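Local coordinates for R.Pab1 family restriction endonuclease (Campylobacter coli, PDB 7CFA), which probably acts as a restriction DNA glycosylase, excising a base from its DNA recognition sequence, with breakage of the DNA strand at the resulting abasic site, at residues Leu170-Pro175 with Ile208-Glu213; Ile155-Lys160 with Ile164-Met169. The protein carries 2 engineered substitutions. All blocks are in the same frame, centred on the assembly; numbering follows the deposited sequence.

Strand 166-175 takes part in both contacts, its beginning in contact 2 and its later half in contact 1. Contact 2 ties 164-169 to the neighbouring strand 152-159 across a hairpin near the surface, dominated by main-chain hydrogen bonds, with a hydrogen bond from a glutamine side-chain amide to a main-chain carbonyl and a weak lysine bond to another near the turn. Contact 1 is buried, close to the centre of the chain, and purely apolar; there 170-175 meets 208-213 through one strand side chain and two helix side chains. Their centres are about 20 Å apart, but they adjoin where CE1 of Tyr171 packs against CG1 of Ile156 at 3.8 Å. Contact 2 thus builds the sheet itself, whereas contact 1 packs a helix onto one of its faces.

Contact 1. Residues Leu170-Pro175 with Ile208-Glu213; sequences LYFCFP and INIFLE
Phe172, on the strand, reaches across to helix 208-219 and meets two consecutive residues, Ile210 and Phe211, with the outer part of its ring. The backbones are well apart, CA of Phe172 lying 9.8 Å from CA of Phe211, so the ring has to span the distance. It does so because CG lies trans to the main-chain nitrogen (chi1 -176°), on the side of the carbonyl carbon.

The two phenylalanines meet obliquely, their planes inclined at 67° with centroids 5.5 Å apart. Contact is confined to the far ends of the rings: CE2 of Phe172 approaches CE2 of Phe211 at 3.8 Å and lies at 4.0 Å from its CZ. Ile210 touches a different part of the same ring. Its CG2 methyl lies 4.1 Å from CE1 of Phe172 and equally far from CZ, so the short branch of the isoleucine, not its ethyl arm, makes the contact. Both helix side chains run at about a right angle to Phe172. From within the strand, CD2 of Phe174 stands 3.9 Å above one face of the Phe172 ring, displaced toward its rim.

This cluster extends beyond the two segments. Leu201 of strand 198-203 touches Phe172, Phe174 and Phe211, while Met214, one turn further along the helix, also packs on Phe172. All three contacting residues are buried, and with no polar group in the interface the attachment rests on shape and apolar packing. The arrangement is that of a helix packed by aromatic and aliphatic side chains onto a face of an antiparallel sheet, here the seven-stranded sheet that holds strand 166-175 in an R.PabI-family enzyme.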
loop_
_atom_site.group_PDB
_atom_site.type_symbol
_atom_site.label_atom_id
_atom_site.label_comp_id
_atom_site.label_asym_id
_atom_site.label_seq_id
_atom_site.Cartn_x
_atom_site.Cartn_y
_atom_site.Cartn_z
ATOM N N LEU A 170 2.474 7.333 -10.610
ATOM C CA LEU A 170 1.513 8.111 -11.379
ATOM C C LEU A 170 0.398 7.204 -11.877
ATOM O O LEU A 170 0.659 6.124 -12.416
ATOM C CB LEU A 170 2.203 8.810 -12.553
ATOM C CG LEU A 170 1.413 9.863 -13.339
ATOM C CD1 LEU A 170 2.348 10.949 -13.844
ATOM C CD2 LEU A 170 0.662 9.236 -14.505
ATOM N N TYR A 171 -0.843 7.646 -11.693
ATOM C CA TYR A 171 -2.018 6.930 -12.165
ATOM C C TYR A 171 -2.793 7.830 -13.115
ATOM O O TYR A 171 -3.011 9.008 -12.819
ATOM C CB TYR A 171 -2.904 6.489 -10.998
ATOM C CG TYR A 171 -2.250 5.466 -10.097
ATOM C CD1 TYR A 171 -1.428 5.861 -9.048
ATOM C CD2 TYR A 171 -2.447 4.106 -10.300
ATOM C CE1 TYR A 171 -0.824 4.930 -8.225
ATOM C CE2 TYR A 171 -1.848 3.166 -9.481
ATOM C CZ TYR A 171 -1.037 3.584 -8.444
ATOM O OH TYR A 171 -0.437 2.656 -7.626
ATOM N N PHE A 172 -3.194 7.276 -14.253
ATOM C CA PHE A 172 -3.955 7.997 -15.264
ATOM C C PHE A 172 -5.416 7.579 -15.152
ATOM O O PHE A 172 -5.731 6.386 -15.239
ATOM C CB PHE A 172 -3.395 7.705 -16.656
ATOM C CG PHE A 172 -4.058 8.475 -17.759
ATOM C CD1 PHE A 172 -4.373 9.815 -17.601
ATOM C CD2 PHE A 172 -4.346 7.860 -18.967
ATOM C CE1 PHE A 172 -4.975 10.524 -18.624
ATOM C CE2 PHE A 172 -4.945 8.563 -19.992
ATOM C CZ PHE A 172 -5.259 9.895 -19.822
ATOM N N CYS A 173 -6.303 8.550 -14.948
ATOM C CA CYS A 173 -7.696 8.270 -14.631
ATOM C C CYS A 173 -8.638 9.007 -15.573
ATOM O O CYS A 173 -8.363 10.133 -16.002
ATOM C CB CYS A 173 -8.017 8.650 -13.181
ATOM S SG CYS A 173 -6.930 7.882 -11.956
ATOM N N PHE A 174 -9.761 8.364 -15.871
ATOM C CA PHE A 174 -10.794 8.913 -16.740
ATOM C C PHE A 174 -12.047 8.048 -16.603
ATOM O O PHE A 174 -11.949 6.867 -16.252
ATOM C CB PHE A 174 -10.329 8.964 -18.204
ATOM C CG PHE A 174 -9.776 7.666 -18.709
ATOM C CD1 PHE A 174 -10.611 6.710 -19.266
ATOM C CD2 PHE A 174 -8.419 7.402 -18.631
ATOM C CE1 PHE A 174 -10.100 5.514 -19.730
ATOM C CE2 PHE A 174 -7.905 6.209 -19.094
ATOM C CZ PHE A 174 -8.746 5.264 -19.644
ATOM N N PRO A 175 -13.224 8.613 -16.878
ATOM C CA PRO A 175 -14.468 7.851 -16.705
ATOM C C PRO A 175 -14.549 6.656 -17.644
ATOM O O PRO A 175 -14.028 6.674 -18.761
ATOM C CB PRO A 175 -15.560 8.880 -17.024
ATOM C CG PRO A 175 -14.912 10.206 -16.824
ATOM C CD PRO A 175 -13.486 10.019 -17.231
ATOM N N ILE A 208 -4.402 14.609 -27.719
ATOM C CA ILE A 208 -3.021 14.141 -27.641
ATOM C C ILE A 208 -2.216 14.977 -26.654
ATOM O O ILE A 208 -1.291 14.466 -26.008
ATOM C CB ILE A 208 -2.375 14.135 -29.042
ATOM C CG1 ILE A 208 -0.952 13.572 -28.982
ATOM C CG2 ILE A 208 -2.373 15.532 -29.648
ATOM C CD1 ILE A 208 -0.869 12.172 -28.404
ATOM N N ASN A 209 -2.554 16.260 -26.496
ATOM C CA ASN A 209 -1.795 17.116 -25.590
ATOM C C ASN A 209 -1.932 16.691 -24.134
ATOM O O ASN A 209 -1.093 17.071 -23.311
ATOM C CB ASN A 209 -2.223 18.574 -25.754
ATOM C CG ASN A 209 -1.560 19.239 -26.942
ATOM O OD1 ASN A 209 -0.453 19.769 -26.833
ATOM N ND2 ASN A 209 -2.228 19.208 -28.089
ATOM N N ILE A 210 -2.967 15.915 -23.801
ATOM C CA ILE A 210 -3.051 15.323 -22.470
ATOM C C ILE A 210 -1.855 14.416 -22.219
ATOM O O ILE A 210 -1.244 14.445 -21.145
ATOM C CB ILE A 210 -4.379 14.560 -22.314
ATOM C CG1 ILE A 210 -5.554 15.536 -22.371
ATOM C CG2 ILE A 210 -4.388 13.757 -21.019
ATOM C CD1 ILE A 210 -6.895 14.860 -22.403
ATOM N N PHE A 211 -1.493 13.605 -23.211
ATOM C CA PHE A 211 -0.357 12.706 -23.046
ATOM C C PHE A 211 0.964 13.463 -23.080
ATOM O O PHE A 211 1.932 13.040 -22.437
ATOM C CB PHE A 211 -0.415 11.608 -24.113
ATOM C CG PHE A 211 -1.662 10.770 -24.030
ATOM C CD1 PHE A 211 -2.825 11.172 -24.672
ATOM C CD2 PHE A 211 -1.682 9.600 -23.287
ATOM C CE1 PHE A 211 -3.979 10.417 -24.583
ATOM C CE2 PHE A 211 -2.835 8.840 -23.198
ATOM C CZ PHE A 211 -3.983 9.251 -23.845
ATOM N N LEU A 212 1.021 14.588 -23.798
ATOM C CA LEU A 212 2.222 15.421 -23.767
ATOM C C LEU A 212 2.413 16.067 -22.400
ATOM O O LEU A 212 3.535 16.117 -21.883
ATOM C CB LEU A 212 2.154 16.492 -24.854
ATOM C CG LEU A 212 2.419 16.030 -26.288
ATOM C CD1 LEU A 212 2.168 17.165 -27.266
ATOM C CD2 LEU A 212 3.842 15.511 -26.424
ATOM N N GLU A 213 1.332 16.574 -21.801
ATOM C CA GLU A 213 1.432 17.126 -20.453
ATOM C C GLU A 213 1.778 16.049 -19.433
ATOM O O GLU A 213 2.433 16.339 -18.426
ATOM C CB GLU A 213 0.126 17.823 -20.068
ATOM C CG GLU A 213 -0.154 19.085 -20.867
ATOM C CD GLU A 213 -1.372 19.841 -20.370
ATOM O OE1 GLU A 213 -1.983 19.410 -19.369
ATOM O OE2 GLU A 213 -1.719 20.871 -20.983
#

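Contact 2. Residues Ile155-Lys160 with Ile164-Met169; sequences IIIKEK and IGVQGM
Strands 155-159 and 166-169 run antiparallel at 153°, with Ile156-Met169 and Lys158-Gln167 as hydrogen-bonded pairs and Ile157-Gly168 and Glu159-Val166 as non-hydrogen-bonded pairs. Gln167 N bonds to Lys158 O at 2.8 Å and Lys158 N returns a bond to Gln167 O, both nearly straight. On the face carrying Lys158, Gln167 and Met169, the methionine chain folds back at chi2 and chi3, bringing CE to 3.4 Å from Ile156 O and 3.7 Å from CG of Lys158. Gln167 has CG between its own N and C (chi1 58°) and is extended beyond; NE2 thereby reaches Glu159 O at 3.0 Å, tilted from the carbonyl plane. These strands form the beta hairpin 152-159/166-175 of the antiparallel sheet. On its other face Ile157 divides its branches: CG2 packs on CB of Val166 at 3.6 Å, and CD1 lies 3.8 Å from CA of Gly168, which Ile155 CG2 also approaches. Near the turn, Lys160 N bonds to Gly165 O at 3.1 Å. Its side chain crosses over the start of the facing strand, CD passing Ile164 O, and bends at chi4, giving a weak NZ bond to Val166 O; the ammonium is also salt-bridged to Glu112, whose other carboxylate oxygen accepts a hydrogen bond from Gly168 N.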
loop_
_atom_site.group_PDB
_atom_site.type_symbol
_atom_site.label_atom_id
_atom_site.label_comp_id
_atom_site.label_asym_id
_atom_site.label_seq_id
_atom_site.Cartn_x
_atom_site.Cartn_y
_atom_site.Cartn_z
ATOM N N ILE A 155 -0.647 11.334 -8.385
ATOM C CA ILE A 155 0.665 10.830 -8.001
ATOM C C ILE A 155 0.613 10.458 -6.527
ATOM O O ILE A 155 0.411 11.324 -5.666
ATOM C CB ILE A 155 1.769 11.861 -8.277
ATOM C CG1 ILE A 155 1.795 12.211 -9.767
ATOM C CG2 ILE A 155 3.120 11.329 -7.822
ATOM C CD1 ILE A 155 2.758 13.313 -10.122
ATOM N N ILE A 156 0.785 9.174 -6.239
ATOM C CA ILE A 156 0.818 8.677 -4.869
ATOM C C ILE A 156 2.267 8.641 -4.403
ATOM O O ILE A 156 3.139 8.101 -5.094
ATOM C CB ILE A 156 0.171 7.285 -4.772
ATOM C CG1 ILE A 156 -1.260 7.322 -5.314
ATOM C CG2 ILE A 156 0.188 6.790 -3.335
ATOM C CD1 ILE A 156 -2.160 8.304 -4.597
ATOM N N ILE A 157 2.526 9.219 -3.234
ATOM C CA ILE A 157 3.870 9.303 -2.672
ATOM C C ILE A 157 4.003 8.249 -1.580
ATOM O O ILE A 157 3.259 8.270 -0.592
ATOM C CB ILE A 157 4.159 10.708 -2.123
ATOM C CG1 ILE A 157 3.957 11.765 -3.212
ATOM C CG2 ILE A 157 5.570 10.780 -1.564
ATOM C CD1 ILE A 157 4.868 11.595 -4.408
ATOM N N LYS A 158 4.953 7.332 -1.751
ATOM C CA LYS A 158 5.237 6.290 -0.774
ATOM C C LYS A 158 6.731 6.278 -0.470
ATOM O O LYS A 158 7.529 6.948 -1.131
ATOM C CB LYS A 158 4.782 4.911 -1.270
ATOM C CG LYS A 158 3.273 4.753 -1.397
ATOM C CD LYS A 158 2.584 4.798 -0.040
ATOM C CE LYS A 158 1.081 4.616 -0.183
ATOM N NZ LYS A 158 0.378 4.620 1.130
ATOM N N GLU A 159 7.106 5.502 0.547
ATOM C CA GLU A 159 8.510 5.400 0.925
ATOM C C GLU A 159 9.287 4.603 -0.114
ATOM O O GLU A 159 8.768 3.654 -0.707
ATOM C CB GLU A 159 8.658 4.730 2.294
ATOM C CG GLU A 159 7.871 5.377 3.421
ATOM C CD GLU A 159 6.481 4.789 3.574
ATOM O OE1 GLU A 159 6.017 4.110 2.634
ATOM O OE2 GLU A 159 5.859 5.000 4.636
ATOM N N LYS A 160 10.539 4.995 -0.334
ATOM C CA LYS A 160 11.420 4.208 -1.187
ATOM C C LYS A 160 11.752 2.889 -0.503
ATOM O O LYS A 160 12.131 2.865 0.672
ATOM C CB LYS A 160 12.702 4.976 -1.497
ATOM C CG LYS A 160 12.538 6.128 -2.467
ATOM C CD LYS A 160 13.898 6.664 -2.881
ATOM C CE LYS A 160 13.775 7.847 -3.825
ATOM N NZ LYS A 160 13.017 7.496 -5.057
ATOM N N ILE A 164 16.504 5.638 0.930
ATOM C CA ILE A 164 16.164 6.871 1.632
ATOM C C ILE A 164 15.396 7.770 0.675
ATOM O O ILE A 164 15.792 7.935 -0.485
ATOM C CB ILE A 164 17.430 7.575 2.151
ATOM C CG1 ILE A 164 18.075 6.747 3.263
ATOM C CG2 ILE A 164 17.112 8.979 2.641
ATOM C CD1 ILE A 164 17.205 6.610 4.484
ATOM N N GLY A 165 14.307 8.353 1.153
ATOM C CA GLY A 165 13.508 9.253 0.357
ATOM C C GLY A 165 12.125 8.704 0.076
ATOM O O GLY A 165 11.661 7.742 0.693
ATOM N N VAL A 166 11.454 9.338 -0.885
ATOM C CA VAL A 166 10.100 8.967 -1.265
ATOM C C VAL A 166 10.056 8.730 -2.767
ATOM O O VAL A 166 10.920 9.181 -3.521
ATOM C CB VAL A 166 9.065 10.037 -0.860
ATOM C CG1 VAL A 166 9.076 10.239 0.645
ATOM C CG2 VAL A 166 9.345 11.344 -1.584
ATOM N N GLN A 167 9.026 8.004 -3.196
ATOM C CA GLN A 167 8.816 7.692 -4.600
ATOM C C GLN A 167 7.379 8.014 -4.986
ATOM O O GLN A 167 6.462 7.891 -4.165
ATOM C CB GLN A 167 9.115 6.218 -4.904
ATOM C CG GLN A 167 8.285 5.239 -4.087
ATOM C CD GLN A 167 8.491 3.800 -4.516
ATOM O OE1 GLN A 167 8.751 3.519 -5.686
ATOM N NE2 GLN A 167 8.381 2.878 -3.565
ATOM N N GLY A 168 7.195 8.414 -6.231
ATOM C CA GLY A 168 5.885 8.755 -6.764
ATOM C C GLY A 168 5.423 7.719 -7.777
ATOM O O GLY A 168 6.197 7.285 -8.632
ATOM N N MET A 169 4.159 7.322 -7.651
ATOM C CA MET A 169 3.498 6.438 -8.603
ATOM C C MET A 169 2.391 7.223 -9.289
ATOM O O MET A 169 1.479 7.725 -8.623
ATOM C CB MET A 169 2.929 5.199 -7.909
ATOM C CG MET A 169 3.950 4.107 -7.623
ATOM S SD MET A 169 5.198 4.583 -6.411
ATOM C CE MET A 169 4.178 4.852 -4.964
#